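Local coordinates for hypothetical protein PH1505 (Pyrococcus horikoshii, PDB 2CYJ) that is of unknown function, a small single-chain protein of the DUF498/DUF598 (Mth938-like) family, at residues 46-51 and 72-77; 63-68 and 88-93. All coordinates share one frame; numbering follows the deposited sequence. Where two conformers were deposited one is given.

Contact 1: 46-51 and 72-77; sequences HKLDPE and GMLSLL
Leu48 is gripped through both its backbone N and O by 72-77, the centre of a short parallel pairing of strands 47-48 and 75-76. Its N donates to Ser75 O (3.0 Å), and its O accepts from Leu77 N in a nearly straight bond (N-H...O 173°). One step earlier Ser75 N donates to His46 O (3.1 Å). Weaker CA-H...O contacts run beside these bonds, from Leu74 CA to His46 O and from Lys47 CA to Ser75 O.

A second polar group involves side chains. Lys47 NZ and Ser75 OG are joined through a shared water, which accepts from NZ and donates to Met73 O. That same Met73 O lies over the centre of the His46 ring, 3.6 Å above its plane, while Met73 CB touches His46 NE2 at 3.4 Å.

Apolar contacts gather round the leucines. Leu48 CB meets Leu76 CD2 at 4.0 Å, the two side chains running alongside. Just past the strand, Leu77 crosses Lys47 at about a right angle; with CG turned anti to the carbonyl carbon (chi1 -78°), its two methyls are split between neighbours, CD2 at Lys47 CB and CD1 at Asp49 CB (3.6 Å). Asp49 OD1 caps the helix start by accepting from Glu52 N.

Three backbone bonds thus hold the pairing, with buried leucines on one face and the lysine, serine and water on the other.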
loop_
_atom_site.group_PDB
_atom_site.type_symbol
_atom_site.label_atom_id
_atom_site.label_comp_id
_atom_site.label_asym_id
_atom_site.label_seq_id
_atom_site.Cartn_x
_atom_site.Cartn_y
_atom_site.Cartn_z
ATOM N N HIS A 46 -9.996 1.249 7.653
ATOM C CA HIS A 46 -9.463 2.605 7.818
ATOM C C HIS A 46 -8.268 2.571 8.758
ATOM O O HIS A 46 -7.513 3.542 8.883
ATOM C CB HIS A 46 -10.526 3.506 8.439
ATOM C CG HIS A 46 -10.918 4.665 7.580
ATOM N ND1 HIS A 46 -11.468 5.816 8.101
ATOM C CD2 HIS A 46 -10.880 4.839 6.238
ATOM C CE1 HIS A 46 -11.751 6.649 7.116
ATOM N NE2 HIS A 46 -11.405 6.081 5.975
ATOM N N LYS A 47 -8.144 1.446 9.452
ATOM C CA LYS A 47 -7.063 1.201 10.388
ATOM C C LYS A 47 -6.478 -0.132 9.951
ATOM O O LYS A 47 -6.985 -1.191 10.320
ATOM C CB LYS A 47 -7.611 1.085 11.812
ATOM C CG LYS A 47 -8.322 2.330 12.314
ATOM C CD LYS A 47 -7.353 3.481 12.502
ATOM C CE LYS A 47 -8.080 4.730 12.983
ATOM N NZ LYS A 47 -7.147 5.874 13.173
ATOM N N LEU A 48 -5.416 -0.073 9.154
ATOM C CA LEU A 48 -4.786 -1.286 8.648
ATOM C C LEU A 48 -4.148 -2.016 9.823
ATOM O O LEU A 48 -3.213 -1.510 10.444
ATOM C CB LEU A 48 -3.752 -0.926 7.577
ATOM C CG LEU A 48 -3.440 -2.070 6.608
ATOM C CD1 LEU A 48 -2.939 -1.504 5.283
ATOM C CD2 LEU A 48 -2.435 -3.026 7.235
ATOM N N ASP A 49 -4.648 -3.205 10.139
ATOM C CA ASP A 49 -4.102 -3.890 11.297
ATOM C C ASP A 49 -3.006 -4.906 11.008
ATOM O O ASP A 49 -2.761 -5.274 9.859
ATOM C CB ASP A 49 -5.224 -4.491 12.166
ATOM C CG ASP A 49 -5.910 -5.675 11.536
ATOM O OD1 ASP A 49 -5.308 -6.357 10.684
ATOM O OD2 ASP A 49 -7.067 -5.944 11.931
ATOM N N PRO A 50 -2.310 -5.357 12.059
ATOM C CA PRO A 50 -1.235 -6.322 11.831
ATOM C C PRO A 50 -1.622 -7.646 11.207
ATOM O O PRO A 50 -0.830 -8.232 10.478
ATOM C CB PRO A 50 -0.592 -6.457 13.214
ATOM C CG PRO A 50 -1.713 -6.173 14.144
ATOM C CD PRO A 50 -2.419 -5.013 13.487
ATOM N N GLU A 51 -2.829 -8.125 11.484
ATOM C CA GLU A 51 -3.276 -9.378 10.894
ATOM C C GLU A 51 -3.301 -9.251 9.376
ATOM O O GLU A 51 -3.007 -10.210 8.658
ATOM C CB GLU A 51 -4.672 -9.751 11.401
ATOM C CG GLU A 51 -4.715 -10.165 12.873
ATOM C CD GLU A 51 -4.786 -8.991 13.850
ATOM O OE1 GLU A 51 -4.759 -7.817 13.419
ATOM O OE2 GLU A 51 -4.876 -9.252 15.067
ATOM N N GLY A 72 -6.046 10.747 2.466
ATOM C CA GLY A 72 -5.251 10.341 3.613
ATOM C C GLY A 72 -5.984 9.853 4.845
ATOM O O GLY A 72 -5.492 10.017 5.967
ATOM N N MET A 73 -7.129 9.209 4.652
ATOM C CA MET A 73 -7.913 8.742 5.787
ATOM C C MET A 73 -7.541 7.388 6.374
ATOM O O MET A 73 -8.034 7.015 7.444
ATOM C CB MET A 73 -9.394 8.775 5.428
ATOM C CG MET A 73 -9.844 10.165 5.054
ATOM S SD MET A 73 -11.630 10.317 5.016
ATOM C CE MET A 73 -11.806 12.031 4.487
ATOM N N LEU A 74 -6.673 6.656 5.690
ATOM C CA LEU A 74 -6.243 5.356 6.187
ATOM C C LEU A 74 -4.942 5.506 6.958
ATOM O O LEU A 74 -4.131 6.369 6.654
ATOM C CB LEU A 74 -6.002 4.390 5.022
ATOM C CG LEU A 74 -5.348 3.057 5.404
ATOM C CD1 LEU A 74 -6.266 2.280 6.326
ATOM C CD2 LEU A 74 -5.037 2.255 4.149
ATOM N N SER A 75 -4.732 4.673 7.964
ATOM C CA SER A 75 -3.469 4.738 8.677
ATOM C C SER A 75 -3.137 3.376 9.244
ATOM O O SER A 75 -4.031 2.559 9.468
ATOM C CB SER A 75 -3.517 5.771 9.801
ATOM O OG SER A 75 -4.404 5.367 10.821
ATOM N N LEU A 76 -1.845 3.133 9.440
ATOM C CA LEU A 76 -1.365 1.886 10.021
ATOM C C LEU A 76 -1.556 1.954 11.527
ATOM O O LEU A 76 -1.232 2.968 12.150
ATOM C CB LEU A 76 0.132 1.709 9.760
ATOM C CG LEU A 76 0.636 1.407 8.352
ATOM C CD1 LEU A 76 2.153 1.492 8.325
ATOM C CD2 LEU A 76 0.164 0.023 7.937
ATOM N N LEU A 77 -2.077 0.887 12.119
ATOM C CA LEU A 77 -2.240 0.867 13.563
ATOM C C LEU A 77 -0.838 0.775 14.160
ATOM O O LEU A 77 0.111 0.373 13.485
ATOM C CB LEU A 77 -3.073 -0.338 13.998
ATOM C CG LEU A 77 -4.584 -0.224 13.799
ATOM C CD1 LEU A 77 -5.250 -1.523 14.212
ATOM C CD2 LEU A 77 -5.123 0.943 14.628
HETATM O O HOH W 1 -6.787 6.568 10.194
#

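Contact 2: 63-68 and 88-93; sequences VLLVGT and EVIEKP. With SO4 (sulfate ion), chain C.
Leu64 and Val66 on one strand, with Ile90 and Lys92 on the other, each use both backbone N and O in a parallel ladder of five hydrogen bonds. It opens with Leu64 N to Glu88 O (2.8 Å), and the next three bonds alternate in direction as far as Lys92 N to Val66 O. The last runs from Thr68 N to Lys92 O. The strand axes are 8° apart in direction and 4.7 Å apart at closest approach.

On one face, Leu65 CD2, in the conformer given, approaches Ile90 CB to 3.5 Å and also meets Ile90 CG2. Ile90 CG1 is anti to its carbonyl carbon (chi1 -52°), and the branch carries CD1 to Val63 CG1 at 3.9 Å. The Glu88 stem runs alongside Val63, its OE1 in a salt bridge with Lys108. On the other face, Glu91 CG packs against Val66 CB. At the strand end the Thr68 and Glu91 side chains cross at about a right angle, Thr68 CG2 lying 4.0 Å from Glu91 CB.

Lys92, bent at chi2 (-64°), makes weak hydrogen bonds from NZ to sulfate O1 (2.9 Å) and O4 (3.0 Å); the ion probably comes from the crystallisation liquor. With an alanine here, the two weak bonds to the sulfate would be gone and the ion would probably be left without this positive partner.

Strand 88-92 is outermost in its mixed sheet, whereas 63-68 also bonds to 110-115. Helix 94-104 packs against Leu65, Ile90 and Lys92 on one face, and strand 75-76 lies against Leu64, Val66 and Val89 on the other.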
loop_
_atom_site.group_PDB
_atom_site.type_symbol
_atom_site.label_atom_id
_atom_site.label_comp_id
_atom_site.label_asym_id
_atom_site.label_seq_id
_atom_site.Cartn_x
_atom_site.Cartn_y
_atom_site.Cartn_z
ATOM N N VAL A 63 11.564 -0.892 2.267
ATOM C CA VAL A 63 10.611 0.176 2.475
ATOM C C VAL A 63 9.172 -0.280 2.372
ATOM O O VAL A 63 8.839 -1.020 1.451
ATOM C CB VAL A 63 10.800 1.258 1.378
ATOM C CG1 VAL A 63 9.782 2.384 1.551
ATOM C CG2 VAL A 63 12.222 1.802 1.401
ATOM N N LEU A 64 8.341 0.134 3.327
ATOM C CA LEU A 64 6.901 -0.118 3.257
ATOM C C LEU A 64 6.320 1.260 2.941
ATOM O O LEU A 64 6.484 2.213 3.716
ATOM C CB LEU A 64 6.297 -0.612 4.582
ATOM C CG LEU A 64 4.752 -0.614 4.547
ATOM C CD1 LEU A 64 4.226 -1.644 3.544
ATOM C CD2 LEU A 64 4.201 -0.890 5.932
ATOM N N LEU A 65 5.672 1.367 1.785
ATOM C CA LEU A 65 5.061 2.616 1.348
ATOM C C LEU A 65 3.552 2.440 1.334
ATOM O O LEU A 65 3.021 1.549 0.667
ATOM C CB LEU A 65 5.576 2.997 -0.045
ATOM C CG LEU A 65 5.066 4.288 -0.715
ATOM C CD1 LEU A 65 3.728 4.034 -1.390
ATOM C CD2 LEU A 65 4.989 5.412 0.303
ATOM N N VAL A 66 2.859 3.280 2.090
ATOM C CA VAL A 66 1.409 3.195 2.148
ATOM C C VAL A 66 0.742 4.432 1.569
ATOM O O VAL A 66 1.029 5.552 1.998
ATOM C CB VAL A 66 0.897 3.018 3.611
ATOM C CG1 VAL A 66 -0.624 2.840 3.629
ATOM C CG2 VAL A 66 1.574 1.810 4.267
ATOM N N GLY A 67 -0.111 4.212 0.569
ATOM C CA GLY A 67 -0.912 5.271 -0.034
ATOM C C GLY A 67 -2.151 5.234 0.853
ATOM O O GLY A 67 -2.965 4.302 0.782
ATOM N N THR A 68 -2.292 6.259 1.688
ATOM C CA THR A 68 -3.351 6.323 2.688
ATOM C C THR A 68 -4.721 6.775 2.232
ATOM O O THR A 68 -5.565 7.129 3.060
ATOM C CB THR A 68 -2.882 7.226 3.835
ATOM O OG1 THR A 68 -2.553 8.512 3.299
ATOM C CG2 THR A 68 -1.637 6.634 4.508
ATOM N N GLU A 88 11.995 1.130 6.578
ATOM C CA GLU A 88 11.746 2.540 6.302
ATOM C C GLU A 88 10.245 2.532 5.990
ATOM O O GLU A 88 9.803 1.800 5.109
ATOM C CB GLU A 88 12.581 2.989 5.098
ATOM C CG GLU A 88 12.386 4.440 4.662
ATOM C CD GLU A 88 13.391 4.866 3.605
ATOM O OE1 GLU A 88 14.243 4.038 3.216
ATOM O OE2 GLU A 88 13.329 6.029 3.161
ATOM N N VAL A 89 9.461 3.301 6.739
ATOM C CA VAL A 89 8.014 3.317 6.551
ATOM C C VAL A 89 7.501 4.695 6.176
ATOM O O VAL A 89 7.712 5.677 6.889
ATOM C CB VAL A 89 7.300 2.804 7.823
ATOM C CG1 VAL A 89 5.786 2.865 7.651
ATOM C CG2 VAL A 89 7.745 1.365 8.112
ATOM N N ILE A 90 6.810 4.747 5.046
ATOM C CA ILE A 90 6.288 5.987 4.504
ATOM C C ILE A 90 4.770 5.906 4.352
ATOM O O ILE A 90 4.249 4.955 3.764
ATOM C CB ILE A 90 6.881 6.236 3.112
ATOM C CG1 ILE A 90 8.406 6.128 3.162
ATOM C CG2 ILE A 90 6.460 7.622 2.599
ATOM C CD1 ILE A 90 9.054 6.176 1.788
ATOM N N GLU A 91 4.067 6.898 4.881
ATOM C CA GLU A 91 2.613 6.945 4.772
ATOM C C GLU A 91 2.232 8.315 4.233
ATOM O O GLU A 91 2.430 9.324 4.913
ATOM C CB GLU A 91 1.963 6.732 6.138
ATOM C CG GLU A 91 2.201 5.367 6.745
ATOM C CD GLU A 91 1.346 5.141 7.974
ATOM O OE1 GLU A 91 1.906 5.049 9.088
ATOM O OE2 GLU A 91 0.107 5.062 7.830
ATOM N N LYS A 92 1.692 8.345 3.017
ATOM C CA LYS A 92 1.283 9.596 2.377
ATOM C C LYS A 92 -0.001 9.420 1.585
ATOM O O LYS A 92 -0.311 8.309 1.153
ATOM C CB LYS A 92 2.347 10.078 1.385
ATOM C CG LYS A 92 3.705 10.385 1.996
ATOM C CD LYS A 92 3.617 11.539 2.956
ATOM C CE LYS A 92 4.907 11.663 3.743
ATOM N NZ LYS A 92 4.888 12.865 4.613
ATOM N N PRO A 93 -0.768 10.511 1.388
ATOM C CA PRO A 93 -2.007 10.411 0.611
ATOM C C PRO A 93 -1.626 9.754 -0.720
ATOM O O PRO A 93 -0.520 9.939 -1.241
ATOM C CB PRO A 93 -2.453 11.861 0.486
ATOM C CG PRO A 93 -2.004 12.439 1.827
ATOM C CD PRO A 93 -0.609 11.861 1.960
HETATM S S SO4 C . 6.258 15.003 2.569
HETATM O O1 SO4 C . 6.720 13.606 2.506
HETATM O O2 SO4 C . 7.184 15.844 1.787
HETATM O O3 SO4 C . 4.892 15.082 2.023
HETATM O O4 SO4 C . 6.233 15.462 3.970
#

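Contact 1 lies against one face of the sheet that holds contact 2, their centres about 11 Å apart. Two polar joints connect them: Leu74 N probably hydrogen-bonds to Thr68 O (2.9 Å), and Leu76 N to Glu91 OE2 (3.2 Å). The second probably gives the Glu91 carboxylate a backbone partner where 75-76 lies over the sheet. Apolar packing adds to this, Leu76 CD1 meeting Val89 CG1 at 3.9 Å. The segments alternate along the chain, 46-51, 63-68, 72-77, 88-93, so the two pairings are interleaved in sequence. No active site is known; the sulfate at Lys92 belongs to contact 2, on the face away from strand 75-76.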